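PDB 2R5O: putative ATP binding component of ABC-transporter from Escherichia coli, which probably serves as the ATP-binding component of an O-antigen polysaccharide exporter, of which this carbohydrate-binding C-terminal domain is one part. Local coordinates for residues His31-Tyr36 with Ile51-Gln56. Sequence-based numbering, arbitrary orientation.
Sequences HTRPGY and IDYHIQ
Arg33 starts with CG anti to its carbonyl carbon (chi1 -60°) and then bends at chi2, which brings its guanidinium alongside Asp52; Tyr53, with CG set between its backbone N and carbonyl carbon (chi1 71°), directs its ring toward the turn, with the hydroxyl at Pro34 O. The salt bridge is a side-on, two-pronged grip. Arg33 NE meets Asp52 OD1 at 2.8 Å on the syn lone pair, an essentially straight bond, while Arg33 NH2 reaches Asp52 OD2, also at 2.8 Å. Guanidinium and carboxylate lie almost in one plane, 15° apart, although the two side chains themselves cross at about a right angle. Asp52 OD1 has a second donor, the backbone N of Tyr53 at 2.9 Å, which comes from above the carboxylate plane; together the three bonds fix the rotation of the acid.

The aliphatic start of Arg33 does a different job. Its CB packs 3.5 Å from Tyr53 CZ, and CG sits over one face of the phenol ring, toward the rim. At the far end, Tyr53 OH donates to Pro34 O at 2.7 Å, from well above the carbonyl plane. That carbonyl belongs to the type II turn Arg33–Tyr36, closed by Tyr36 N to Arg33 O at 3.2 Å, with Gly35 at a positive phi. The Tyr36 ring continues past the contact with His31 CA over one face, and its hydroxyl bonds to Glu40.

Beyond the pair, the Tyr53 ring meets Tyr30 and also touches Ile164 and Phe143 of the other sheet. A classic beta bulge sets Ile51 and Asp52 opposite the single residue Lys77 of strand 71-80. The loop before strand 41-43 is thus tied, through one ion pair and one buried tyrosine, to strand 48-57 of the four-stranded antiparallel sheet in this immunoglobulin-fold domain.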
ATOM      1  N   HIS A  31      17.864   9.834  20.063  1.00 14.95           N
ATOM      2  CA  HIS A  31      19.023   9.334  19.341  1.00 15.13           C
ATOM      3  C   HIS A  31      19.562   8.024  19.925  1.00 15.01           C
ATOM      4  O   HIS A  31      20.387   7.368  19.280  1.00 14.81           O
ATOM      5  CB  HIS A  31      20.126  10.387  19.321  1.00 15.85           C
ATOM      6  CG  HIS A  31      20.803  10.585  20.631  1.00 15.54           C
ATOM      7  ND1 HIS A  31      20.352  11.436  21.618  1.00 17.01           N
ATOM      8  CD2 HIS A  31      21.910   9.992  21.123  1.00 14.78           C
ATOM      9  CE1 HIS A  31      21.169  11.361  22.660  1.00 14.91           C
ATOM     10  NE2 HIS A  31      22.121  10.497  22.383  1.00 16.25           N
ATOM     11  N   THR A  32      19.104   7.634  21.123  1.00 14.58           N
ATOM     12  CA  THR A  32      19.601   6.407  21.764  1.00 14.74           C
ATOM     13  C   THR A  32      18.796   5.154  21.433  1.00 15.24           C
ATOM     14  O   THR A  32      19.169   4.071  21.877  1.00 15.17           O
ATOM     15  CB  THR A  32      19.600   6.523  23.302  1.00 15.10           C
ATOM     16  OG1 THR A  32      18.253   6.486  23.804  1.00 16.42           O
ATOM     17  CG2 THR A  32      20.320   7.801  23.776  1.00 15.90           C
ATOM     18  N   ARG A  33      17.692   5.294  20.714  1.00 14.40           N
ATOM     19  CA  ARG A  33      16.746   4.191  20.548  1.00 14.58           C
ATOM     20  C   ARG A  33      17.065   3.288  19.351  1.00 14.72           C
ATOM     21  O   ARG A  33      17.725   3.703  18.410  1.00 14.99           O
ATOM     22  CB  ARG A  33      15.317   4.729  20.395  1.00 15.18           C
ATOM     23  CG  ARG A  33      14.820   5.534  21.582  1.00 14.77           C
ATOM     24  CD  ARG A  33      14.985   4.774  22.896  1.00 16.37           C
ATOM     25  NE  ARG A  33      14.381   5.517  23.976  1.00 16.95           N
ATOM     26  CZ  ARG A  33      14.513   5.208  25.260  1.00 20.33           C
ATOM     27  NH1 ARG A  33      15.242   4.159  25.630  1.00 23.10           N
ATOM     28  NH2 ARG A  33      13.919   5.943  26.180  1.00 21.30           N
ATOM     29  N   PRO A  34      16.594   2.048  19.381  1.00 14.35           N
ATOM     30  CA  PRO A  34      16.814   1.159  18.266  1.00 14.90           C
ATOM     31  C   PRO A  34      16.221   1.719  16.974  1.00 14.63           C
ATOM     32  O   PRO A  34      15.095   2.212  16.962  1.00 15.60           O
ATOM     33  CB  PRO A  34      16.070  -0.119  18.694  1.00 15.34           C
ATOM     34  CG  PRO A  34      16.114  -0.099  20.177  1.00 14.80           C
ATOM     35  CD  PRO A  34      15.884   1.374  20.482  1.00 15.06           C
ATOM     36  N   GLY A  35      16.985   1.617  15.895  1.00 13.54           N
ATOM     37  CA  GLY A  35      16.576   2.095  14.594  1.00 14.13           C
ATOM     38  C   GLY A  35      16.892   3.554  14.333  1.00 14.11           C
ATOM     39  O   GLY A  35      16.699   4.019  13.211  1.00 14.42           O
ATOM     40  N   TYR A  36      17.384   4.298  15.318  1.00 13.91           N
ATOM     41  CA  TYR A  36      17.679   5.705  15.085  1.00 14.33           C
ATOM     42  C   TYR A  36      18.747   5.845  14.006  1.00 13.91           C
ATOM     43  O   TYR A  36      19.735   5.112  13.986  1.00 14.45           O
ATOM     44  CB  TYR A  36      18.165   6.387  16.361  1.00 14.50           C
ATOM     45  CG  TYR A  36      18.636   7.792  16.086  1.00 14.10           C
ATOM     46  CD1 TYR A  36      17.719   8.808  15.867  1.00 14.40           C
ATOM     47  CD2 TYR A  36      19.989   8.105  16.043  1.00 15.02           C
ATOM     48  CE1 TYR A  36      18.121  10.089  15.556  1.00 14.62           C
ATOM     49  CE2 TYR A  36      20.417   9.387  15.751  1.00 16.35           C
ATOM     50  CZ  TYR A  36      19.475  10.374  15.506  1.00 15.56           C
ATOM     51  OH  TYR A  36      19.925  11.641  15.199  1.00 16.84           O
ATOM     52  N   ILE A  51      11.343  14.315  21.912  1.00 14.50           N
ATOM     53  CA  ILE A  51      12.466  13.894  22.760  1.00 14.54           C
ATOM     54  C   ILE A  51      12.632  12.371  22.879  1.00 13.81           C
ATOM     55  O   ILE A  51      13.631  11.914  23.404  1.00 14.78           O
ATOM     56  CB  ILE A  51      12.364  14.540  24.162  1.00 14.59           C
ATOM     57  CG1 ILE A  51      10.972  14.358  24.777  1.00 15.28           C
ATOM     58  CG2 ILE A  51      12.722  16.020  24.065  1.00 15.89           C
ATOM     59  CD1 ILE A  51      10.944  14.741  26.255  1.00 16.59           C
ATOM     60  N   ASP A  52      11.655  11.610  22.398  1.00 14.07           N
ATOM     61  CA  ASP A  52      11.764  10.151  22.464  1.00 14.56           C
ATOM     62  C   ASP A  52      10.764   9.545  21.497  1.00 14.59           C
ATOM     63  O   ASP A  52       9.836  10.224  21.036  1.00 14.69           O
ATOM     64  CB  ASP A  52      11.519   9.647  23.901  1.00 15.33           C
ATOM     65  CG  ASP A  52      12.180   8.309  24.203  1.00 15.74           C
ATOM     66  OD1 ASP A  52      12.838   7.719  23.340  1.00 15.71           O
ATOM     67  OD2 ASP A  52      12.042   7.871  25.369  1.00 18.00           O
ATOM     68  N   TYR A  53      10.968   8.273  21.174  1.00 14.39           N
ATOM     69  CA  TYR A  53       9.980   7.495  20.430  1.00 14.73           C
ATOM     70  C   TYR A  53       9.995   6.061  20.901  1.00 14.61           C
ATOM     71  O   TYR A  53      10.938   5.615  21.579  1.00 15.07           O
ATOM     72  CB  TYR A  53      10.226   7.564  18.919  1.00 14.69           C
ATOM     73  CG  TYR A  53      11.450   6.831  18.404  1.00 15.00           C
ATOM     74  CD1 TYR A  53      11.387   5.520  17.916  1.00 14.45           C
ATOM     75  CD2 TYR A  53      12.677   7.453  18.374  1.00 13.85           C
ATOM     76  CE1 TYR A  53      12.499   4.877  17.435  1.00 14.54           C
ATOM     77  CE2 TYR A  53      13.809   6.814  17.865  1.00 13.95           C
ATOM     78  CZ  TYR A  53      13.699   5.529  17.397  1.00 14.37           C
ATOM     79  OH  TYR A  53      14.846   4.915  16.910  1.00 14.61           O
ATOM     80  N   HIS A  54       8.951   5.351  20.511  1.00 14.52           N
ATOM     81  CA  HIS A  54       8.838   3.935  20.814  1.00 15.11           C
ATOM     82  C   HIS A  54       8.117   3.257  19.666  1.00 15.16           C
ATOM     83  O   HIS A  54       7.209   3.830  19.079  1.00 16.68           O
ATOM     84  CB  HIS A  54       8.051   3.720  22.121  1.00 14.97           C
ATOM     85  CG  HIS A  54       8.186   2.346  22.684  1.00 15.54           C
ATOM     86  ND1 HIS A  54       9.266   1.973  23.453  1.00 17.18           N
ATOM     87  CD2 HIS A  54       7.380   1.263  22.595  1.00 16.32           C
ATOM     88  CE1 HIS A  54       9.112   0.706  23.822  1.00 16.69           C
ATOM     89  NE2 HIS A  54       7.989   0.247  23.297  1.00 17.24           N
ATOM     90  N   ILE A  55       8.527   2.049  19.320  1.00 14.40           N
ATOM     91  CA  ILE A  55       7.861   1.238  18.324  1.00 14.71           C
ATOM     92  C   ILE A  55       7.552  -0.105  18.932  1.00 14.33           C
ATOM     93  O   ILE A  55       8.395  -0.685  19.630  1.00 14.61           O
ATOM     94  CB  ILE A  55       8.713   1.100  17.042  1.00 15.58           C
ATOM     95  CG1 ILE A  55       8.933   2.510  16.452  1.00 17.03           C
ATOM     96  CG2 ILE A  55       8.034   0.179  16.018  1.00 16.69           C
ATOM     97  CD1 ILE A  55       9.870   2.596  15.236  1.00 17.73           C
ATOM     98  N   GLN A  56       6.347  -0.590  18.722  1.00 13.56           N
ATOM     99  CA  GLN A  56       5.920  -1.879  19.268  1.00 14.27           C
ATOM    100  C   GLN A  56       5.000  -2.561  18.289  1.00 14.12           C
ATOM    101  O   GLN A  56       4.205  -1.892  17.629  1.00 14.43           O
ATOM    102  CB  GLN A  56       5.290  -1.706  20.635  0.65 15.42           C
ATOM    103  CG  GLN A  56       4.119  -0.819  20.613  0.65 17.47           C
ATOM    104  CD  GLN A  56       3.679  -0.358  21.992  0.65 17.68           C
ATOM    105  OE1 GLN A  56       4.466  -0.367  22.950  0.65 21.07           O
ATOM    106  NE2 GLN A  56       2.421   0.083  22.100  0.65 20.31           N
TER